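Local coordinates for protein HemO (Neisseria meningitidis, PDB 1J77) that binds heme and probably catalyses its oxidative cleavage to open the porphyrin ring, at residues A[34-37]-A[41-44]; A[50-55]-A[108-113]; A[55-60]-A[76-81]. All coordinates share one frame; numbering follows the deposited sequence.

Contact 1. Residues A[34-37]-A[41-44]; sequences QPFV and NYIK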
# COMPACT_ATOMS: atom_id res chain seq x y z
N GLN A 34 4.03 -11.58 -12.10
CA GLN A 34 4.60 -10.93 -13.27
C GLN A 34 3.82 -9.66 -13.70
O GLN A 34 3.23 -9.60 -14.79
CB GLN A 34 4.66 -11.96 -14.39
CG GLN A 34 5.84 -12.98 -14.25
CD GLN A 34 7.18 -12.50 -14.81
OE1 GLN A 34 8.21 -13.22 -14.74
NE2 GLN A 34 7.17 -11.35 -15.46
N PRO A 35 3.84 -8.65 -12.82
CA PRO A 35 3.11 -7.41 -13.14
C PRO A 35 3.66 -6.65 -14.33
O PRO A 35 2.91 -5.85 -14.88
CB PRO A 35 3.25 -6.55 -11.88
CG PRO A 35 4.08 -7.34 -10.92
CD PRO A 35 4.61 -8.54 -11.58
N PHE A 36 4.92 -6.90 -14.72
CA PHE A 36 5.52 -6.14 -15.82
C PHE A 36 5.68 -6.98 -17.10
O PHE A 36 6.25 -6.48 -18.08
CB PHE A 36 6.85 -5.58 -15.36
CG PHE A 36 6.76 -4.80 -14.10
CD1 PHE A 36 7.18 -5.35 -12.91
CD2 PHE A 36 6.25 -3.51 -14.10
CE1 PHE A 36 7.11 -4.66 -11.73
CE2 PHE A 36 6.18 -2.81 -12.91
CZ PHE A 36 6.60 -3.38 -11.72
N VAL A 37 5.12 -8.18 -17.14
CA VAL A 37 5.31 -9.06 -18.33
C VAL A 37 4.57 -8.58 -19.59
O VAL A 37 4.85 -8.99 -20.76
CB VAL A 37 4.95 -10.54 -18.00
CG1 VAL A 37 3.50 -10.81 -18.09
CG2 VAL A 37 5.72 -11.52 -18.94
N ASN A 41 -0.92 -7.52 -17.96
CA ASN A 41 -0.62 -7.78 -16.56
C ASN A 41 -0.39 -6.49 -15.75
O ASN A 41 -0.72 -6.47 -14.54
CB ASN A 41 0.54 -8.76 -16.43
CG ASN A 41 0.08 -10.19 -16.40
OD1 ASN A 41 -0.98 -10.54 -16.91
ND2 ASN A 41 0.86 -11.01 -15.70
N TYR A 42 0.17 -5.45 -16.35
CA TYR A 42 0.39 -4.18 -15.62
C TYR A 42 -0.97 -3.59 -15.27
O TYR A 42 -1.13 -2.98 -14.18
CB TYR A 42 1.22 -3.15 -16.40
CG TYR A 42 1.61 -1.95 -15.58
CD1 TYR A 42 2.49 -2.05 -14.51
CD2 TYR A 42 1.10 -0.67 -15.86
CE1 TYR A 42 2.87 -0.94 -13.77
CE2 TYR A 42 1.48 0.41 -15.16
CZ TYR A 42 2.34 0.30 -14.10
OH TYR A 42 2.66 1.38 -13.34
N ILE A 43 -1.95 -3.77 -16.15
CA ILE A 43 -3.29 -3.24 -15.86
C ILE A 43 -3.88 -4.02 -14.69
O ILE A 43 -4.53 -3.43 -13.81
CB ILE A 43 -4.17 -3.27 -17.14
CG1 ILE A 43 -3.78 -2.10 -18.04
CG2 ILE A 43 -5.60 -3.22 -16.76
CD1 ILE A 43 -4.30 -2.16 -19.47
N LYS A 44 -3.63 -5.31 -14.62
CA LYS A 44 -4.07 -6.09 -13.47
C LYS A 44 -3.47 -5.56 -12.18
O LYS A 44 -4.15 -5.47 -11.13
CB LYS A 44 -3.68 -7.55 -13.66
CG LYS A 44 -3.84 -8.04 -15.13
CD LYS A 44 -3.54 -9.54 -15.23
CE LYS A 44 -3.90 -10.14 -16.55
NZ LYS A 44 -4.23 -11.56 -16.35

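Contact 2. Residues A[50-55]-A[108-113]; sequences SVFHKA and IGWLYC. With HEM (protoporphyrin IX containing Fe), chain B.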
# COMPACT_ATOMS: atom_id res chain seq x y z
N SER A 50 -5.50 0.05 -7.29
CA SER A 50 -6.71 0.92 -7.16
C SER A 50 -7.59 0.54 -5.99
O SER A 50 -8.06 1.42 -5.22
CB SER A 50 -7.58 0.89 -8.44
OG SER A 50 -8.71 1.74 -8.27
N VAL A 51 -7.83 -0.73 -5.82
CA VAL A 51 -8.69 -1.22 -4.77
C VAL A 51 -8.07 -0.96 -3.42
O VAL A 51 -8.74 -0.49 -2.46
CB VAL A 51 -9.00 -2.74 -4.92
CG1 VAL A 51 -9.81 -3.29 -3.76
CG2 VAL A 51 -9.73 -2.96 -6.20
N PHE A 52 -6.80 -1.30 -3.29
CA PHE A 52 -6.13 -1.06 -2.01
C PHE A 52 -6.15 0.43 -1.63
O PHE A 52 -6.43 0.80 -0.47
CB PHE A 52 -4.70 -1.60 -2.00
CG PHE A 52 -4.02 -1.38 -0.68
CD1 PHE A 52 -4.33 -2.18 0.41
CD2 PHE A 52 -3.10 -0.40 -0.53
CE1 PHE A 52 -3.71 -1.96 1.65
CE2 PHE A 52 -2.49 -0.21 0.71
CZ PHE A 52 -2.81 -0.98 1.74
N HIS A 53 -5.78 1.28 -2.57
CA HIS A 53 -5.73 2.72 -2.25
C HIS A 53 -7.13 3.30 -2.05
O HIS A 53 -7.31 4.20 -1.24
CB HIS A 53 -4.90 3.45 -3.30
CG HIS A 53 -3.44 3.29 -3.04
ND1 HIS A 53 -2.62 2.37 -3.68
CD2 HIS A 53 -2.69 3.87 -2.08
CE1 HIS A 53 -1.40 2.46 -3.18
NE2 HIS A 53 -1.42 3.35 -2.20
N LYS A 54 -8.14 2.79 -2.72
CA LYS A 54 -9.50 3.23 -2.39
C LYS A 54 -9.86 2.87 -0.95
O LYS A 54 -10.47 3.67 -0.22
CB LYS A 54 -10.50 2.63 -3.38
CG LYS A 54 -11.99 2.88 -3.03
CD LYS A 54 -12.38 4.29 -3.03
CE LYS A 54 -13.85 4.47 -2.55
NZ LYS A 54 -14.37 5.80 -2.93
N ALA A 55 -9.53 1.68 -0.52
CA ALA A 55 -9.83 1.16 0.79
C ALA A 55 -9.25 1.99 1.93
O ALA A 55 -9.71 1.85 3.07
CB ALA A 55 -9.36 -0.29 0.91
N ILE A 108 -5.16 2.85 12.01
CA ILE A 108 -3.78 3.34 12.05
C ILE A 108 -2.82 2.32 11.42
O ILE A 108 -1.91 2.72 10.72
CB ILE A 108 -3.39 3.72 13.50
CG1 ILE A 108 -4.33 4.79 14.05
CG2 ILE A 108 -1.96 4.24 13.51
CD1 ILE A 108 -4.24 4.96 15.55
N GLY A 109 -3.06 1.05 11.67
CA GLY A 109 -2.34 -0.03 10.99
C GLY A 109 -2.48 -0.05 9.47
O GLY A 109 -1.49 -0.29 8.78
N TRP A 110 -3.67 0.18 8.95
CA TRP A 110 -3.88 0.31 7.51
C TRP A 110 -3.13 1.48 6.96
O TRP A 110 -2.56 1.44 5.86
CB TRP A 110 -5.37 0.42 7.12
CG TRP A 110 -6.13 -0.83 7.28
CD1 TRP A 110 -6.44 -1.48 8.43
CD2 TRP A 110 -6.70 -1.60 6.23
NE1 TRP A 110 -7.12 -2.63 8.14
CE2 TRP A 110 -7.33 -2.71 6.79
CE3 TRP A 110 -6.75 -1.44 4.85
CZ2 TRP A 110 -8.01 -3.68 6.02
CZ3 TRP A 110 -7.42 -2.40 4.09
CH2 TRP A 110 -8.01 -3.51 4.68
N LEU A 111 -3.15 2.60 7.69
CA LEU A 111 -2.40 3.73 7.28
C LEU A 111 -0.86 3.48 7.19
O LEU A 111 -0.23 3.92 6.24
CB LEU A 111 -2.72 4.93 8.20
CG LEU A 111 -2.00 6.21 7.83
CD1 LEU A 111 -2.27 6.71 6.49
CD2 LEU A 111 -2.29 7.29 8.89
N TYR A 112 -0.32 2.84 8.20
CA TYR A 112 1.09 2.40 8.20
C TYR A 112 1.38 1.56 6.94
O TYR A 112 2.33 1.85 6.19
CB TYR A 112 1.38 1.60 9.48
CG TYR A 112 2.66 0.79 9.38
CD1 TYR A 112 3.91 1.40 9.51
CD2 TYR A 112 2.59 -0.56 9.12
CE1 TYR A 112 5.07 0.65 9.37
CE2 TYR A 112 3.75 -1.32 8.94
CZ TYR A 112 5.00 -0.71 9.08
OH TYR A 112 6.16 -1.50 8.92
N CYS A 113 0.52 0.60 6.64
CA CYS A 113 0.72 -0.32 5.49
C CYS A 113 0.72 0.48 4.21
O CYS A 113 1.62 0.36 3.39
CB CYS A 113 -0.39 -1.32 5.52
SG CYS A 113 -0.29 -2.57 4.30
CHA HEM B . 9.02 -1.17 2.99
CHB HEM B . 9.95 -3.58 -1.10
CHC HEM B . 5.16 -4.09 -1.87
CHD HEM B . 4.26 -2.09 2.49
C1A HEM B . 9.68 -1.69 1.90
C2A HEM B . 11.12 -1.55 1.61
C3A HEM B . 11.34 -2.23 0.48
C4A HEM B . 10.09 -2.82 0.02
CMA HEM B . 12.71 -2.37 -0.23
CAA HEM B . 12.21 -0.74 2.37
CBA HEM B . 12.34 0.63 1.71
CGA HEM B . 13.27 1.54 2.48
O1A HEM B . 13.52 1.26 3.69
O2A HEM B . 13.78 2.53 1.86
C1B HEM B . 8.74 -3.93 -1.69
C2B HEM B . 8.59 -4.60 -2.95
C3B HEM B . 7.26 -4.78 -3.16
C4B HEM B . 6.55 -4.15 -2.05
CMB HEM B . 9.82 -4.99 -3.81
CAB HEM B . 6.57 -5.39 -4.39
CBB HEM B . 7.11 -6.40 -5.06
C1C HEM B . 4.52 -3.54 -0.79
C2C HEM B . 3.07 -3.39 -0.64
C3C HEM B . 2.84 -2.90 0.58
C4C HEM B . 4.09 -2.61 1.22
CMC HEM B . 2.05 -3.88 -1.68
CAC HEM B . 1.50 -2.59 1.24
CBC HEM B . 0.39 -3.16 0.78
C1D HEM B . 5.47 -1.69 2.98
C2D HEM B . 5.59 -1.06 4.27
C3D HEM B . 7.05 -0.79 4.45
C4D HEM B . 7.66 -1.27 3.24
CMD HEM B . 4.45 -0.77 5.24
CAD HEM B . 7.76 -0.08 5.61
CBD HEM B . 8.57 -1.01 6.46
CGD HEM B . 9.08 -0.15 7.59
O1D HEM B . 8.35 -0.02 8.60
O2D HEM B . 10.24 0.35 7.51
NA HEM B . 9.10 -2.45 0.91
NB HEM B . 7.48 -3.71 -1.15
NC HEM B . 5.07 -3.04 0.35
ND HEM B . 6.72 -1.83 2.36
FE HEM B . 7.11 -2.85 0.68
O HOH W 1 6.91 -1.12 -0.20

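Contact 3. Residues A[55-60]-A[76-81]; sequences AVDHIY and ARYDAV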
# COMPACT_ATOMS: atom_id res chain seq x y z
N ALA A 55 -9.53 1.68 -0.52
CA ALA A 55 -9.83 1.16 0.79
C ALA A 55 -9.25 1.99 1.93
O ALA A 55 -9.71 1.85 3.07
CB ALA A 55 -9.36 -0.29 0.91
N VAL A 56 -8.19 2.74 1.65
CA VAL A 56 -7.61 3.55 2.70
C VAL A 56 -7.90 5.02 2.55
O VAL A 56 -7.47 5.82 3.39
CB VAL A 56 -6.09 3.32 2.86
CG1 VAL A 56 -5.75 1.89 3.32
CG2 VAL A 56 -5.31 3.75 1.61
N ASP A 57 -8.67 5.39 1.55
CA ASP A 57 -8.95 6.78 1.21
C ASP A 57 -9.58 7.57 2.35
O ASP A 57 -9.19 8.68 2.58
CB ASP A 57 -9.81 6.87 -0.05
CG ASP A 57 -9.68 8.20 -0.69
OD1 ASP A 57 -10.72 8.91 -0.85
OD2 ASP A 57 -8.54 8.62 -0.98
N HIS A 58 -10.53 6.94 3.02
CA HIS A 58 -11.25 7.59 4.13
C HIS A 58 -10.34 7.75 5.37
O HIS A 58 -10.61 8.59 6.27
CB HIS A 58 -12.50 6.77 4.48
CG HIS A 58 -12.20 5.45 5.12
ND1 HIS A 58 -11.53 4.44 4.46
CD2 HIS A 58 -12.40 5.00 6.39
CE1 HIS A 58 -11.38 3.41 5.28
NE2 HIS A 58 -11.87 3.73 6.46
N ILE A 59 -9.28 6.94 5.46
CA ILE A 59 -8.35 7.05 6.57
C ILE A 59 -7.42 8.25 6.34
O ILE A 59 -7.13 8.99 7.26
CB ILE A 59 -7.55 5.74 6.74
CG1 ILE A 59 -8.52 4.56 6.95
CG2 ILE A 59 -6.54 5.88 7.93
CD1 ILE A 59 -7.83 3.21 7.05
N TYR A 60 -6.98 8.45 5.10
CA TYR A 60 -6.13 9.59 4.76
C TYR A 60 -6.86 10.90 4.98
O TYR A 60 -6.24 11.91 5.32
CB TYR A 60 -5.56 9.55 3.32
CG TYR A 60 -4.28 8.69 3.20
CD1 TYR A 60 -4.31 7.39 2.69
CD2 TYR A 60 -3.05 9.20 3.55
CE1 TYR A 60 -3.17 6.63 2.59
CE2 TYR A 60 -1.90 8.45 3.46
CZ TYR A 60 -1.96 7.16 2.98
OH TYR A 60 -0.78 6.44 2.89
N ALA A 76 -2.41 10.77 0.02
CA ALA A 76 -3.13 9.67 -0.65
C ALA A 76 -2.78 9.50 -2.12
O ALA A 76 -2.55 10.47 -2.85
CB ALA A 76 -4.63 9.84 -0.49
N ARG A 77 -2.72 8.24 -2.57
CA ARG A 77 -2.33 7.94 -3.95
C ARG A 77 -3.44 7.41 -4.85
O ARG A 77 -3.23 7.02 -5.97
CB ARG A 77 -1.24 6.87 -3.93
CG ARG A 77 -0.04 7.19 -3.11
CD ARG A 77 0.82 8.22 -3.71
NE ARG A 77 2.17 8.16 -3.17
CZ ARG A 77 3.01 9.18 -3.16
NH1 ARG A 77 2.64 10.36 -3.65
NH2 ARG A 77 4.22 9.04 -2.65
N TYR A 78 -4.66 7.36 -4.35
CA TYR A 78 -5.74 6.87 -5.15
C TYR A 78 -5.95 7.65 -6.42
O TYR A 78 -6.16 7.08 -7.48
CB TYR A 78 -7.00 6.85 -4.28
CG TYR A 78 -8.28 6.36 -4.92
CD1 TYR A 78 -8.35 5.21 -5.68
CD2 TYR A 78 -9.46 7.06 -4.68
CE1 TYR A 78 -9.50 4.81 -6.22
CE2 TYR A 78 -10.65 6.64 -5.21
CZ TYR A 78 -10.67 5.53 -5.98
OH TYR A 78 -11.88 5.14 -6.51
N ASP A 79 -5.89 8.97 -6.34
CA ASP A 79 -6.06 9.78 -7.54
C ASP A 79 -4.98 9.43 -8.59
O ASP A 79 -5.30 9.23 -9.78
CB ASP A 79 -6.03 11.28 -7.20
CG ASP A 79 -7.27 11.79 -6.46
OD1 ASP A 79 -8.40 11.27 -6.66
OD2 ASP A 79 -7.17 12.79 -5.68
N ALA A 80 -3.75 9.27 -8.11
CA ALA A 80 -2.61 8.97 -9.00
C ALA A 80 -2.79 7.61 -9.67
O ALA A 80 -2.61 7.51 -10.87
CB ALA A 80 -1.28 9.06 -8.23
N VAL A 81 -3.14 6.55 -8.92
CA VAL A 81 -3.39 5.24 -9.55
C VAL A 81 -4.54 5.31 -10.56
O VAL A 81 -4.53 4.66 -11.58
CB VAL A 81 -3.82 4.10 -8.54
CG1 VAL A 81 -3.88 2.74 -9.25
CG2 VAL A 81 -2.89 3.98 -7.41

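Contact 1. Residues A[34-37]-A[41-44]
The side chain of N41 lies against the main chain of Q34 and the isopropyl group of V37. Its ND2 donates a nearly straight hydrogen bond (164°) to the carbonyl oxygen of Q34, 2.9 Å from ND2. That oxygen lies in the plane of the N41 amide, but the donor approaches it from above the carbonyl plane, 46° out of it. V37 sets one methyl against the same amide: CG1 stands between the backbone N and the carbonyl carbon (chi1 83°) and comes to 3.6 Å from N41 ND2. The acceptor belongs to a type I beta turn, Q34 to V37, in the connection between helix 11-32 and helix 39-60. The turn's own closing bond, from V37 N to Q34 O, is weak at 3.3 Å; the N41 amide is a second, shorter donor on this oxygen and ties the turn to the first turn of helix 39-60. The rest of the contact is made largely by F36 and Y42. F36 CE2 lies 3.9 Å from Y42 CE1, the two rings meeting obliquely, while the oxygen of P35 sits at the edge of the Y42 ring, 3.8 Å from Y42 CD1. The Y42 ring stacks on Y133, with its OH hydrogen-bonded to G138 O. F36 also packs on L124 and A128 of helix 122-129.

Contact 2. Residues A[50-55]-A[108-113]
Helices 39-60 and 104-119 approach each other here in a roughly antiparallel sense, with 138° between the directions of segments 50-55 and 108-113. The axes of the two segments approach to 11.1 Å, and large side chains make the contact. This is the buried interior of the all-helical heme oxygenase fold, where F52, Y112 and C113 line the heme pocket; the iron carries a water and H23 as axial ligands. W110 reaches across from helix 104-119, and its CZ3 lies 4.3 Å from the methyl of A55. The same indole meets F52 obliquely, CE3 to F52 CE1, and also packs on V56 and I59. F52 extends with CG anti to its backbone N (chi1 -179°), which carries the ring off its own helix to a place between W110, C113 and the heme. Its CZ is 3.9 Å from C113 SG, a sulfur-aromatic contact in which the sulfur stands 64° off the ring normal. One face of F52 is covered near its rim by the vinyl carbon CBC of the heme, and Y184 meets the ring edge-to-face. C113 touches the same vinyl group, with SG 3.5 Å from heme CAC. Y112 sits at the porphyrin edge, with the heme methyl CMD 3.7 Å above its ring plane, offset toward the rim. Y112 OH donates a hydrogen bond of 2.7 Å to the propionate oxygen O1D of the heme.

Contact 3. Residues A[55-60]-A[76-81]
This is a small, partly buried contact, an alanine laid over the face of an aromatic ring, where the C-terminal end of helix 39-60 meets the residues leading into helix 78-87. A76 lies over one face of the Y60 ring: its CA stands 4.1 Å from the ring centroid and only 10° off the normal, a CH-pi contact almost over the centre. The methyl carbon CB of A76 leans toward the base of the ring, 3.9 Å from Y60 CG, and the A76 backbone N also lies above this face. With CG beside its backbone N (chi1 -84°), Y60 brings its ring under A76, and the hydroxyl at the far end hydrogen-bonds to E115 of helix 104-119. The ring therefore spans from the loop before helix 78-87 to a third helix of the all-helical heme oxygenase fold, where it also packs on L111 and A114. One turn back, D57 faces Y78. The two side chains cross at about a right angle, with the carboxylate and ring planes 60° apart. D57 OD2 makes the contact, 4.0 Å from Y78 CB and 4.1 Å from Y78 CD2. The other carboxylate oxygen, OD1, forms a salt bridge with K61. Helix 39-60 is kinked here: H58 N and I59 N lack the helical bond to the residue four before, and V56 O takes I59 N, three residues on, as well as Y60 N.

How the contacts relate
All three contacts draw on helix 39-60: contact 1 near its start, contact 2 at its middle, contact 3 at its end. Contacts 2 and 3 share A55, lie about 7 Å apart between centres and touch, with L111 CD1 packed 3.5 Å from Y60 CE2. Contact 1 sits about 21 Å from either, again between centres. Contact 2 is fully buried and borders the heme; its chemistry is aromatic, sulfur and apolar between the segments, with one hydrogen bond to the heme. Contact 3 is partly buried and mixes an alanine over a ring face with a carboxylate. Contact 1 is partly buried, with Q34 and V37 exposed, and is the one whose segments are joined by a hydrogen bond.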